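Local coordinates for protein endoglycosidase (Bacteroides thetaiotaomicron, PDB 6Q64) that probably hydrolyses glycosidic bonds in complex N-glycans as a family 18 glycoside hydrolase of a gut bacterium, at residues S323-M335 against L348-K362. The protein carries 1 engineered substitution. Residues are numbered along the deposited sequence; the frame is centred on the assembly and turned at random.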
ATOM      1  N   SER A 323     -10.327 -18.742  10.261  1.00 63.11           N
ATOM      2  CA  SER A 323      -9.474 -18.935  11.462  1.00 60.92           C
ATOM      3  C   SER A 323     -10.001 -18.148  12.653  1.00 60.84           C
ATOM      4  O   SER A 323      -9.617 -18.483  13.726  1.00 63.31           O
ATOM      5  CB  SER A 323      -8.069 -18.551  11.190  1.00 61.71           C
ATOM      6  OG  SER A 323      -7.908 -17.155  11.251  1.00 68.31           O
ATOM      7  N   GLY A 324     -10.778 -17.089  12.442  1.00 67.80           N
ATOM      8  CA  GLY A 324     -11.270 -16.184  13.497  1.00 69.63           C
ATOM      9  C   GLY A 324     -10.472 -14.882  13.538  1.00 68.93           C
ATOM     10  O   GLY A 324     -10.827 -13.970  14.271  1.00 68.73           O
ATOM     11  N   LYS A 325      -9.388 -14.807  12.804  1.00 66.07           N
ATOM     12  CA  LYS A 325      -8.525 -13.612  12.810  1.00 65.63           C
ATOM     13  C   LYS A 325      -9.118 -12.538  11.909  1.00 65.14           C
ATOM     14  O   LYS A 325      -9.881 -12.848  10.967  1.00 64.26           O
ATOM     15  CB  LYS A 325      -7.134 -13.957  12.294  1.00 66.70           C
ATOM     16  CG  LYS A 325      -6.238 -14.515  13.374  1.00 72.67           C
ATOM     17  CD  LYS A 325      -4.967 -15.063  12.829  1.00 76.59           C
ATOM     18  CE  LYS A 325      -4.156 -15.780  13.877  1.00 75.90           C
ATOM     19  NZ  LYS A 325      -3.127 -16.611  13.224  1.00 76.13           N
ATOM     20  N   ARG A 326      -8.733 -11.307  12.203  1.00 63.77           N
ATOM     21  CA  ARG A 326      -9.291 -10.111  11.550  1.00 63.55           C
ATOM     22  C   ARG A 326      -8.308  -9.788  10.433  1.00 60.60           C
ATOM     23  O   ARG A 326      -7.070  -9.920  10.652  1.00 61.81           O
ATOM     24  CB  ARG A 326      -9.538  -9.015  12.598  1.00 65.69           C
ATOM     25  CG  ARG A 326      -9.773  -7.617  12.048  1.00 63.62           C
ATOM     26  CD  ARG A 326     -10.991  -7.523  11.146  1.00 64.19           C
ATOM     27  NE  ARG A 326     -12.228  -7.999  11.741  1.00 61.87           N
ATOM     28  CZ  ARG A 326     -12.907  -7.396  12.720  1.00 63.52           C
ATOM     29  NH1 ARG A 326     -12.511  -6.250  13.251  1.00 68.47           N
ATOM     30  NH2 ARG A 326     -14.032  -7.929  13.141  1.00 62.36           N
ATOM     31  N   ILE A 327      -8.853  -9.456   9.272  1.00 58.29           N
ATOM     32  CA  ILE A 327      -8.066  -8.996   8.101  1.00 59.37           C
ATOM     33  C   ILE A 327      -7.069  -7.992   8.628  1.00 56.99           C
ATOM     34  O   ILE A 327      -7.370  -7.373   9.608  1.00 62.08           O
ATOM     35  CB  ILE A 327      -8.980  -8.373   7.042  1.00 62.52           C
ATOM     36  CG1 ILE A 327      -8.272  -8.243   5.701  1.00 64.32           C
ATOM     37  CG2 ILE A 327      -9.515  -7.032   7.521  1.00 65.76           C
ATOM     38  CD1 ILE A 327      -7.949  -9.535   5.027  1.00 65.37           C
ATOM     39  N   GLY A 328      -5.956  -7.835   7.950  1.00 61.04           N
ATOM     40  CA  GLY A 328      -4.844  -6.991   8.393  1.00 63.96           C
ATOM     41  C   GLY A 328      -5.102  -5.531   8.105  1.00 66.76           C
ATOM     42  O   GLY A 328      -4.491  -4.705   8.803  1.00 65.05           O
ATOM     43  N   GLY A 329      -5.888  -5.245   7.066  1.00 62.75           N
ATOM     44  CA  GLY A 329      -6.274  -3.881   6.721  1.00 61.64           C
ATOM     45  C   GLY A 329      -7.149  -3.752   5.488  1.00 63.34           C
ATOM     46  O   GLY A 329      -7.376  -4.725   4.767  1.00 69.11           O
ATOM     47  N   ILE A 330      -7.604  -2.527   5.248  1.00 63.65           N
ATOM     48  CA  ILE A 330      -8.388  -2.138   4.050  1.00 66.09           C
ATOM     49  C   ILE A 330      -7.761  -0.882   3.457  1.00 63.11           C
ATOM     50  O   ILE A 330      -7.006  -0.204   4.176  1.00 65.39           O
ATOM     51  CB  ILE A 330      -9.855  -1.899   4.421  1.00 68.78           C
ATOM     52  CG1 ILE A 330      -9.976  -0.763   5.429  1.00 71.69           C
ATOM     53  CG2 ILE A 330     -10.494  -3.169   4.949  1.00 71.80           C
ATOM     54  CD1 ILE A 330     -10.969   0.242   4.991  1.00 82.41           C
ATOM     55  N   GLY A 331      -8.074  -0.624   2.194  1.00 59.48           N
ATOM     56  CA  GLY A 331      -7.640   0.559   1.445  1.00 64.75           C
ATOM     57  C   GLY A 331      -8.567   0.874   0.275  1.00 64.18           C
ATOM     58  O   GLY A 331      -9.452   0.083  -0.065  1.00 62.34           O
ATOM     59  N   THR A 332      -8.329   2.007  -0.360  1.00 67.24           N
ATOM     60  CA  THR A 332      -9.129   2.516  -1.487  1.00 65.91           C
ATOM     61  C   THR A 332      -8.161   2.891  -2.592  1.00 67.05           C
ATOM     62  O   THR A 332      -7.061   3.372  -2.278  1.00 63.23           O
ATOM     63  CB  THR A 332      -9.930   3.702  -0.981  1.00 67.29           C
ATOM     64  OG1 THR A 332      -8.911   4.443  -0.311  1.00 70.91           O
ATOM     65  CG2 THR A 332     -11.058   3.329  -0.041  1.00 66.38           C
ATOM     66  N   TYR A 333      -8.532   2.569  -3.825  1.00 75.54           N
ATOM     67  CA  TYR A 333      -7.821   2.997  -5.056  1.00 77.22           C
ATOM     68  C   TYR A 333      -8.318   4.401  -5.391  1.00 79.25           C
ATOM     69  O   TYR A 333      -9.547   4.577  -5.508  1.00 73.21           O
ATOM     70  CB  TYR A 333      -8.072   1.982  -6.172  1.00 75.16           C
ATOM     71  CG  TYR A 333      -7.506   2.338  -7.516  1.00 73.88           C
ATOM     72  CD1 TYR A 333      -6.142   2.392  -7.735  1.00 74.64           C
ATOM     73  CD2 TYR A 333      -8.350   2.602  -8.582  1.00 78.48           C
ATOM     74  CE1 TYR A 333      -5.627   2.715  -8.983  1.00 80.88           C
ATOM     75  CE2 TYR A 333      -7.858   2.897  -9.842  1.00 83.36           C
ATOM     76  CZ  TYR A 333      -6.491   2.960 -10.043  1.00 86.06           C
ATOM     77  OH  TYR A 333      -6.038   3.280 -11.291  1.00 96.63           O
ATOM     78  N   HIS A 334      -7.383   5.348  -5.522  1.00 87.70           N
ATOM     79  CA  HIS A 334      -7.667   6.797  -5.662  1.00 92.39           C
ATOM     80  C   HIS A 334      -8.458   7.199  -4.421  1.00 88.30           C
ATOM     81  O   HIS A 334      -9.631   7.562  -4.506  1.00 86.86           O
ATOM     82  CB  HIS A 334      -8.341   7.083  -7.019  1.00 98.70           C
ATOM     83  CG  HIS A 334      -7.373   7.308  -8.143  1.00106.78           C
ATOM     84  ND1 HIS A 334      -7.391   6.556  -9.303  1.00109.24           N
ATOM     85  CD2 HIS A 334      -6.375   8.208  -8.301  1.00105.77           C
ATOM     86  CE1 HIS A 334      -6.436   6.966 -10.112  1.00111.34           C
ATOM     87  NE2 HIS A 334      -5.797   7.973  -9.516  1.00109.43           N
HETATM   88  N   MSE A 335      -7.796   7.032  -3.267  1.00 80.65           N
HETATM   89  CA  MSE A 335      -8.377   7.283  -1.955  1.00 83.69           C
HETATM   90  C   MSE A 335      -8.908   8.713  -1.845  1.00 87.72           C
HETATM   91  O   MSE A 335      -9.910   8.935  -1.168  1.00 91.17           O
HETATM   92  CB  MSE A 335      -7.355   7.017  -0.843  1.00 78.17           C
HETATM   93  CG  MSE A 335      -5.960   7.408  -1.178  1.00 77.74           C
HETATM   94 SE   MSE A 335      -4.755   7.190   0.342  1.00 77.34          SE
HETATM   95  CE  MSE A 335      -5.728   6.754   1.961  1.00 73.58           C
ATOM     96  N   LEU A 348     -13.571   5.675   4.048  1.00 72.22           N
ATOM     97  CA  LEU A 348     -12.357   5.200   4.743  1.00 71.19           C
ATOM     98  C   LEU A 348     -12.494   5.399   6.268  1.00 70.57           C
ATOM     99  O   LEU A 348     -12.222   4.446   7.007  1.00 75.71           O
ATOM    100  CB  LEU A 348     -11.135   5.903   4.153  1.00 72.12           C
ATOM    101  CG  LEU A 348      -9.797   5.315   4.589  1.00 76.20           C
ATOM    102  CD1 LEU A 348      -9.683   3.838   4.210  1.00 77.64           C
ATOM    103  CD2 LEU A 348      -8.639   6.113   4.000  1.00 78.01           C
ATOM    104  N   ARG A 349     -12.910   6.570   6.749  1.00 73.79           N
ATOM    105  CA  ARG A 349     -12.946   6.875   8.212  1.00 71.86           C
ATOM    106  C   ARG A 349     -13.941   5.946   8.939  1.00 66.37           C
ATOM    107  O   ARG A 349     -13.663   5.458  10.085  1.00 61.75           O
ATOM    108  CB  ARG A 349     -13.400   8.316   8.416  1.00 74.83           C
ATOM    109  CG  ARG A 349     -12.285   9.330   8.585  1.00 81.89           C
ATOM    110  CD  ARG A 349     -12.891  10.638   9.061  1.00 84.79           C
ATOM    111  NE  ARG A 349     -12.280  11.771   8.401  1.00 86.74           N
ATOM    112  CZ  ARG A 349     -11.132  12.328   8.773  1.00 87.06           C
ATOM    113  NH1 ARG A 349     -10.467  11.866   9.824  1.00 82.85           N
ATOM    114  NH2 ARG A 349     -10.656  13.364   8.100  1.00 83.93           N
ATOM    115  N   LYS A 350     -15.101   5.791   8.319  1.00 60.05           N
ATOM    116  CA  LYS A 350     -16.179   4.940   8.828  1.00 63.81           C
ATOM    117  C   LYS A 350     -15.650   3.506   8.879  1.00 66.03           C
ATOM    118  O   LYS A 350     -15.749   2.866   9.945  1.00 69.59           O
ATOM    119  CB  LYS A 350     -17.401   5.033   7.915  1.00 64.00           C
ATOM    120  CG  LYS A 350     -18.713   4.643   8.581  1.00 65.52           C
ATOM    121  CD  LYS A 350     -19.849   4.761   7.630  1.00 69.71           C
ATOM    122  CE  LYS A 350     -21.016   5.520   8.218  1.00 78.30           C
ATOM    123  NZ  LYS A 350     -21.834   4.608   9.064  1.00 87.82           N
ATOM    124  N   ALA A 351     -15.103   3.030   7.761  1.00 66.56           N
ATOM    125  CA  ALA A 351     -14.593   1.652   7.616  1.00 63.34           C
ATOM    126  C   ALA A 351     -13.648   1.377   8.781  1.00 62.08           C
ATOM    127  O   ALA A 351     -13.941   0.458   9.546  1.00 64.61           O
ATOM    128  CB  ALA A 351     -13.933   1.467   6.284  1.00 64.55           C
ATOM    129  N   LEU A 352     -12.633   2.213   8.998  1.00 59.95           N
ATOM    130  CA  LEU A 352     -11.636   1.989  10.088  1.00 59.14           C
ATOM    131  C   LEU A 352     -12.280   2.121  11.463  1.00 60.47           C
ATOM    132  O   LEU A 352     -11.761   1.524  12.394  1.00 68.18           O
ATOM    133  CB  LEU A 352     -10.467   2.949   9.913  1.00 57.01           C
ATOM    134  CG  LEU A 352      -9.773   2.748   8.572  1.00 63.60           C
ATOM    135  CD1 LEU A 352      -8.677   3.749   8.343  1.00 63.81           C
ATOM    136  CD2 LEU A 352      -9.214   1.331   8.499  1.00 68.26           C
ATOM    137  N   TYR A 353     -13.388   2.837  11.572  1.00 59.17           N
ATOM    138  CA  TYR A 353     -14.114   2.978  12.848  1.00 58.94           C
ATOM    139  C   TYR A 353     -14.845   1.658  13.095  1.00 60.25           C
ATOM    140  O   TYR A 353     -14.898   1.163  14.242  1.00 68.01           O
ATOM    141  CB  TYR A 353     -15.051   4.191  12.804  1.00 56.68           C
ATOM    142  CG  TYR A 353     -16.071   4.211  13.925  1.00 54.63           C
ATOM    143  CD1 TYR A 353     -15.678   4.448  15.235  1.00 56.15           C
ATOM    144  CD2 TYR A 353     -17.423   4.016  13.672  1.00 54.49           C
ATOM    145  CE1 TYR A 353     -16.597   4.430  16.279  1.00 61.12           C
ATOM    146  CE2 TYR A 353     -18.347   4.002  14.698  1.00 59.57           C
ATOM    147  CZ  TYR A 353     -17.934   4.181  16.009  1.00 61.89           C
ATOM    148  OH  TYR A 353     -18.860   4.200  17.015  1.00 66.64           O
ATOM    149  N   PHE A 354     -15.410   1.097  12.026  1.00 61.89           N
ATOM    150  CA  PHE A 354     -16.117  -0.218  12.055  1.00 63.36           C
ATOM    151  C   PHE A 354     -15.080  -1.323  12.389  1.00 59.82           C
ATOM    152  O   PHE A 354     -15.233  -2.007  13.383  1.00 57.49           O
ATOM    153  CB  PHE A 354     -16.938  -0.386  10.767  1.00 60.98           C
ATOM    154  CG  PHE A 354     -18.351   0.133  10.878  1.00 67.08           C
ATOM    155  CD1 PHE A 354     -18.611   1.415  11.334  1.00 72.56           C
ATOM    156  CD2 PHE A 354     -19.435  -0.654  10.547  1.00 68.37           C
ATOM    157  CE1 PHE A 354     -19.914   1.878  11.454  1.00 70.42           C
ATOM    158  CE2 PHE A 354     -20.735  -0.193  10.684  1.00 70.17           C
ATOM    159  CZ  PHE A 354     -20.972   1.078  11.125  1.00 67.48           C
ATOM    160  N   GLY A 355     -13.956  -1.359  11.686  1.00 57.28           N
ATOM    161  CA  GLY A 355     -12.903  -2.368  11.863  1.00 60.26           C
ATOM    162  C   GLY A 355     -12.240  -2.354  13.228  1.00 58.65           C
ATOM    163  O   GLY A 355     -11.875  -3.444  13.707  1.00 64.95           O
ATOM    164  N   ASN A 356     -12.089  -1.184  13.838  1.00 63.28           N
ATOM    165  CA  ASN A 356     -11.250  -0.979  15.046  1.00 61.21           C
ATOM    166  C   ASN A 356     -12.107  -0.681  16.283  1.00 63.58           C
ATOM    167  O   ASN A 356     -11.571  -0.834  17.363  1.00 65.84           O
ATOM    168  CB  ASN A 356     -10.209   0.098  14.780  1.00 59.82           C
ATOM    169  CG  ASN A 356      -9.169  -0.393  13.803  1.00 64.82           C
ATOM    170  OD1 ASN A 356      -8.378  -1.255  14.158  1.00 70.91           O
ATOM    171  ND2 ASN A 356      -9.191   0.090  12.567  1.00 60.92           N
ATOM    172  N   GLN A 357     -13.377  -0.280  16.177  1.00 66.46           N
ATOM    173  CA  GLN A 357     -14.164  -0.014  17.407  1.00 67.95           C
ATOM    174  C   GLN A 357     -15.479  -0.741  17.385  1.00 64.26           C
ATOM    175  O   GLN A 357     -15.760  -1.379  18.417  1.00 65.70           O
ATOM    176  CB  GLN A 357     -14.472   1.455  17.625  1.00 71.37           C
ATOM    177  CG  GLN A 357     -13.220   2.174  18.072  1.00 85.60           C
ATOM    178  CD  GLN A 357     -13.332   3.676  18.204  1.00 90.42           C
ATOM    179  OE1 GLN A 357     -14.296   4.210  18.804  1.00 86.52           O
ATOM    180  NE2 GLN A 357     -12.277   4.322  17.696  1.00 69.34           N
ATOM    181  N   VAL A 358     -16.265  -0.588  16.321  1.00 60.05           N
ATOM    182  CA  VAL A 358     -17.670  -1.086  16.350  1.00 65.20           C
ATOM    183  C   VAL A 358     -17.609  -2.612  16.521  1.00 66.56           C
ATOM    184  O   VAL A 358     -18.313  -3.130  17.373  1.00 68.18           O
ATOM    185  CB  VAL A 358     -18.479  -0.664  15.108  1.00 68.09           C
ATOM    186  CG1 VAL A 358     -19.904  -1.187  15.164  1.00 65.84           C
ATOM    187  CG2 VAL A 358     -18.480   0.848  14.903  1.00 67.72           C
ATOM    188  N   TYR A 359     -16.738  -3.271  15.756  1.00 63.54           N
ATOM    189  CA  TYR A 359     -16.559  -4.734  15.680  1.00 62.36           C
ATOM    190  C   TYR A 359     -15.115  -5.079  16.012  1.00 62.51           C
ATOM    191  O   TYR A 359     -14.318  -5.400  15.139  1.00 65.25           O
ATOM    192  CB  TYR A 359     -16.881  -5.234  14.276  1.00 60.89           C
ATOM    193  CG  TYR A 359     -18.302  -5.045  13.837  1.00 62.38           C
ATOM    194  CD1 TYR A 359     -18.716  -3.876  13.217  1.00 65.06           C
ATOM    195  CD2 TYR A 359     -19.223  -6.062  13.968  1.00 61.26           C
ATOM    196  CE1 TYR A 359     -20.031  -3.710  12.791  1.00 67.51           C
ATOM    197  CE2 TYR A 359     -20.543  -5.904  13.568  1.00 66.67           C
ATOM    198  CZ  TYR A 359     -20.954  -4.724  12.982  1.00 66.53           C
ATOM    199  OH  TYR A 359     -22.233  -4.606  12.549  1.00 66.61           O
ATOM    200  N   PRO A 360     -14.713  -5.011  17.289  1.00 63.71           N
ATOM    201  CA  PRO A 360     -13.320  -5.267  17.643  1.00 68.03           C
ATOM    202  C   PRO A 360     -12.902  -6.668  17.170  1.00 67.51           C
ATOM    203  O   PRO A 360     -13.635  -7.581  17.328  1.00 67.93           O
ATOM    204  CB  PRO A 360     -13.219  -5.128  19.164  1.00 68.93           C
ATOM    205  CG  PRO A 360     -14.625  -4.750  19.628  1.00 69.07           C
ATOM    206  CD  PRO A 360     -15.562  -4.701  18.434  1.00 63.09           C
ATOM    207  N   GLY A 361     -11.760  -6.738  16.513  1.00 65.33           N
ATOM    208  CA  GLY A 361     -11.248  -7.957  15.899  1.00 70.80           C
ATOM    209  C   GLY A 361     -10.374  -8.736  16.860  1.00 70.34           C
ATOM    210  O   GLY A 361     -10.072  -8.216  17.928  1.00 67.97           O
ATOM    211  N   LYS A 362     -10.006  -9.956  16.460  1.00 73.58           N
ATOM    212  CA  LYS A 362      -9.079 -10.844  17.195  1.00 72.63           C
ATOM    213  C   LYS A 362      -7.779 -10.923  16.381  1.00 69.98           C
ATOM    214  O   LYS A 362      -7.843 -11.033  15.129  1.00 60.55           O
ATOM    215  CB  LYS A 362      -9.818 -12.155  17.424  1.00 76.99           C
ATOM    216  CG  LYS A 362      -9.071 -13.182  18.238  1.00 92.70           C
ATOM    217  CD  LYS A 362      -9.280 -14.606  17.715  1.00108.06           C
ATOM    218  CE  LYS A 362      -8.442 -15.649  18.428  1.00111.84           C
ATOM    219  NZ  LYS A 362      -8.235 -15.307  19.859  1.00112.18           N
TER
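R326 joins its guanidinium group to the carbonyl of Y359, the first residue beyond the helical turns of 348-358. NH1 of R326 donates to O of Y359 at 2.7 Å, with the acceptor in the guanidinium plane. The N-H...O angle of 164° makes this bond nearly straight; NH2 adds a weak second bond to the same oxygen. The side chain leaves with CG anti to the backbone N (chi1 165°) and then bends at chi2 and chi3, which brings the flat group to the helix end with CA of G361 packed over one face. NH2 also forms a salt bridge with D320, which probably helps offset the charge of this buried group. N of R326 donates to O of K362 at 3.1 Å. A leucine in place of R326 would probably leave the Y359 carbonyl without its donor and D320 without its ionic mate.

Tight apolar packing lies further along, where CD1 of I330 reaches CB of A351 at 3.5 Å and also meets CD1 of L348. CG1 of I330 lies 3.8 Å from CD2 of L352. CE of selenomethionine M335 extends the patch, 3.6 Å from CD2 of the same L348. Helix 311-317 adds I313, which touches I330, T332 and A351.

By contrast, the C-terminal side is loose: the exposed K362 side chain merely lays CB and CD alongside O of G324, each 3.8 Å away, and its NZ turns to a salt bridge with D364. Strand 329-333 and helix 348-358 run antiparallel (170°) with axes 9.6 Å apart, the strand lying between parallel strands 72-76 and 280-285, an arrangement typical of the last beta-alpha unit of a TIM barrel, as in glycoside hydrolase family 18.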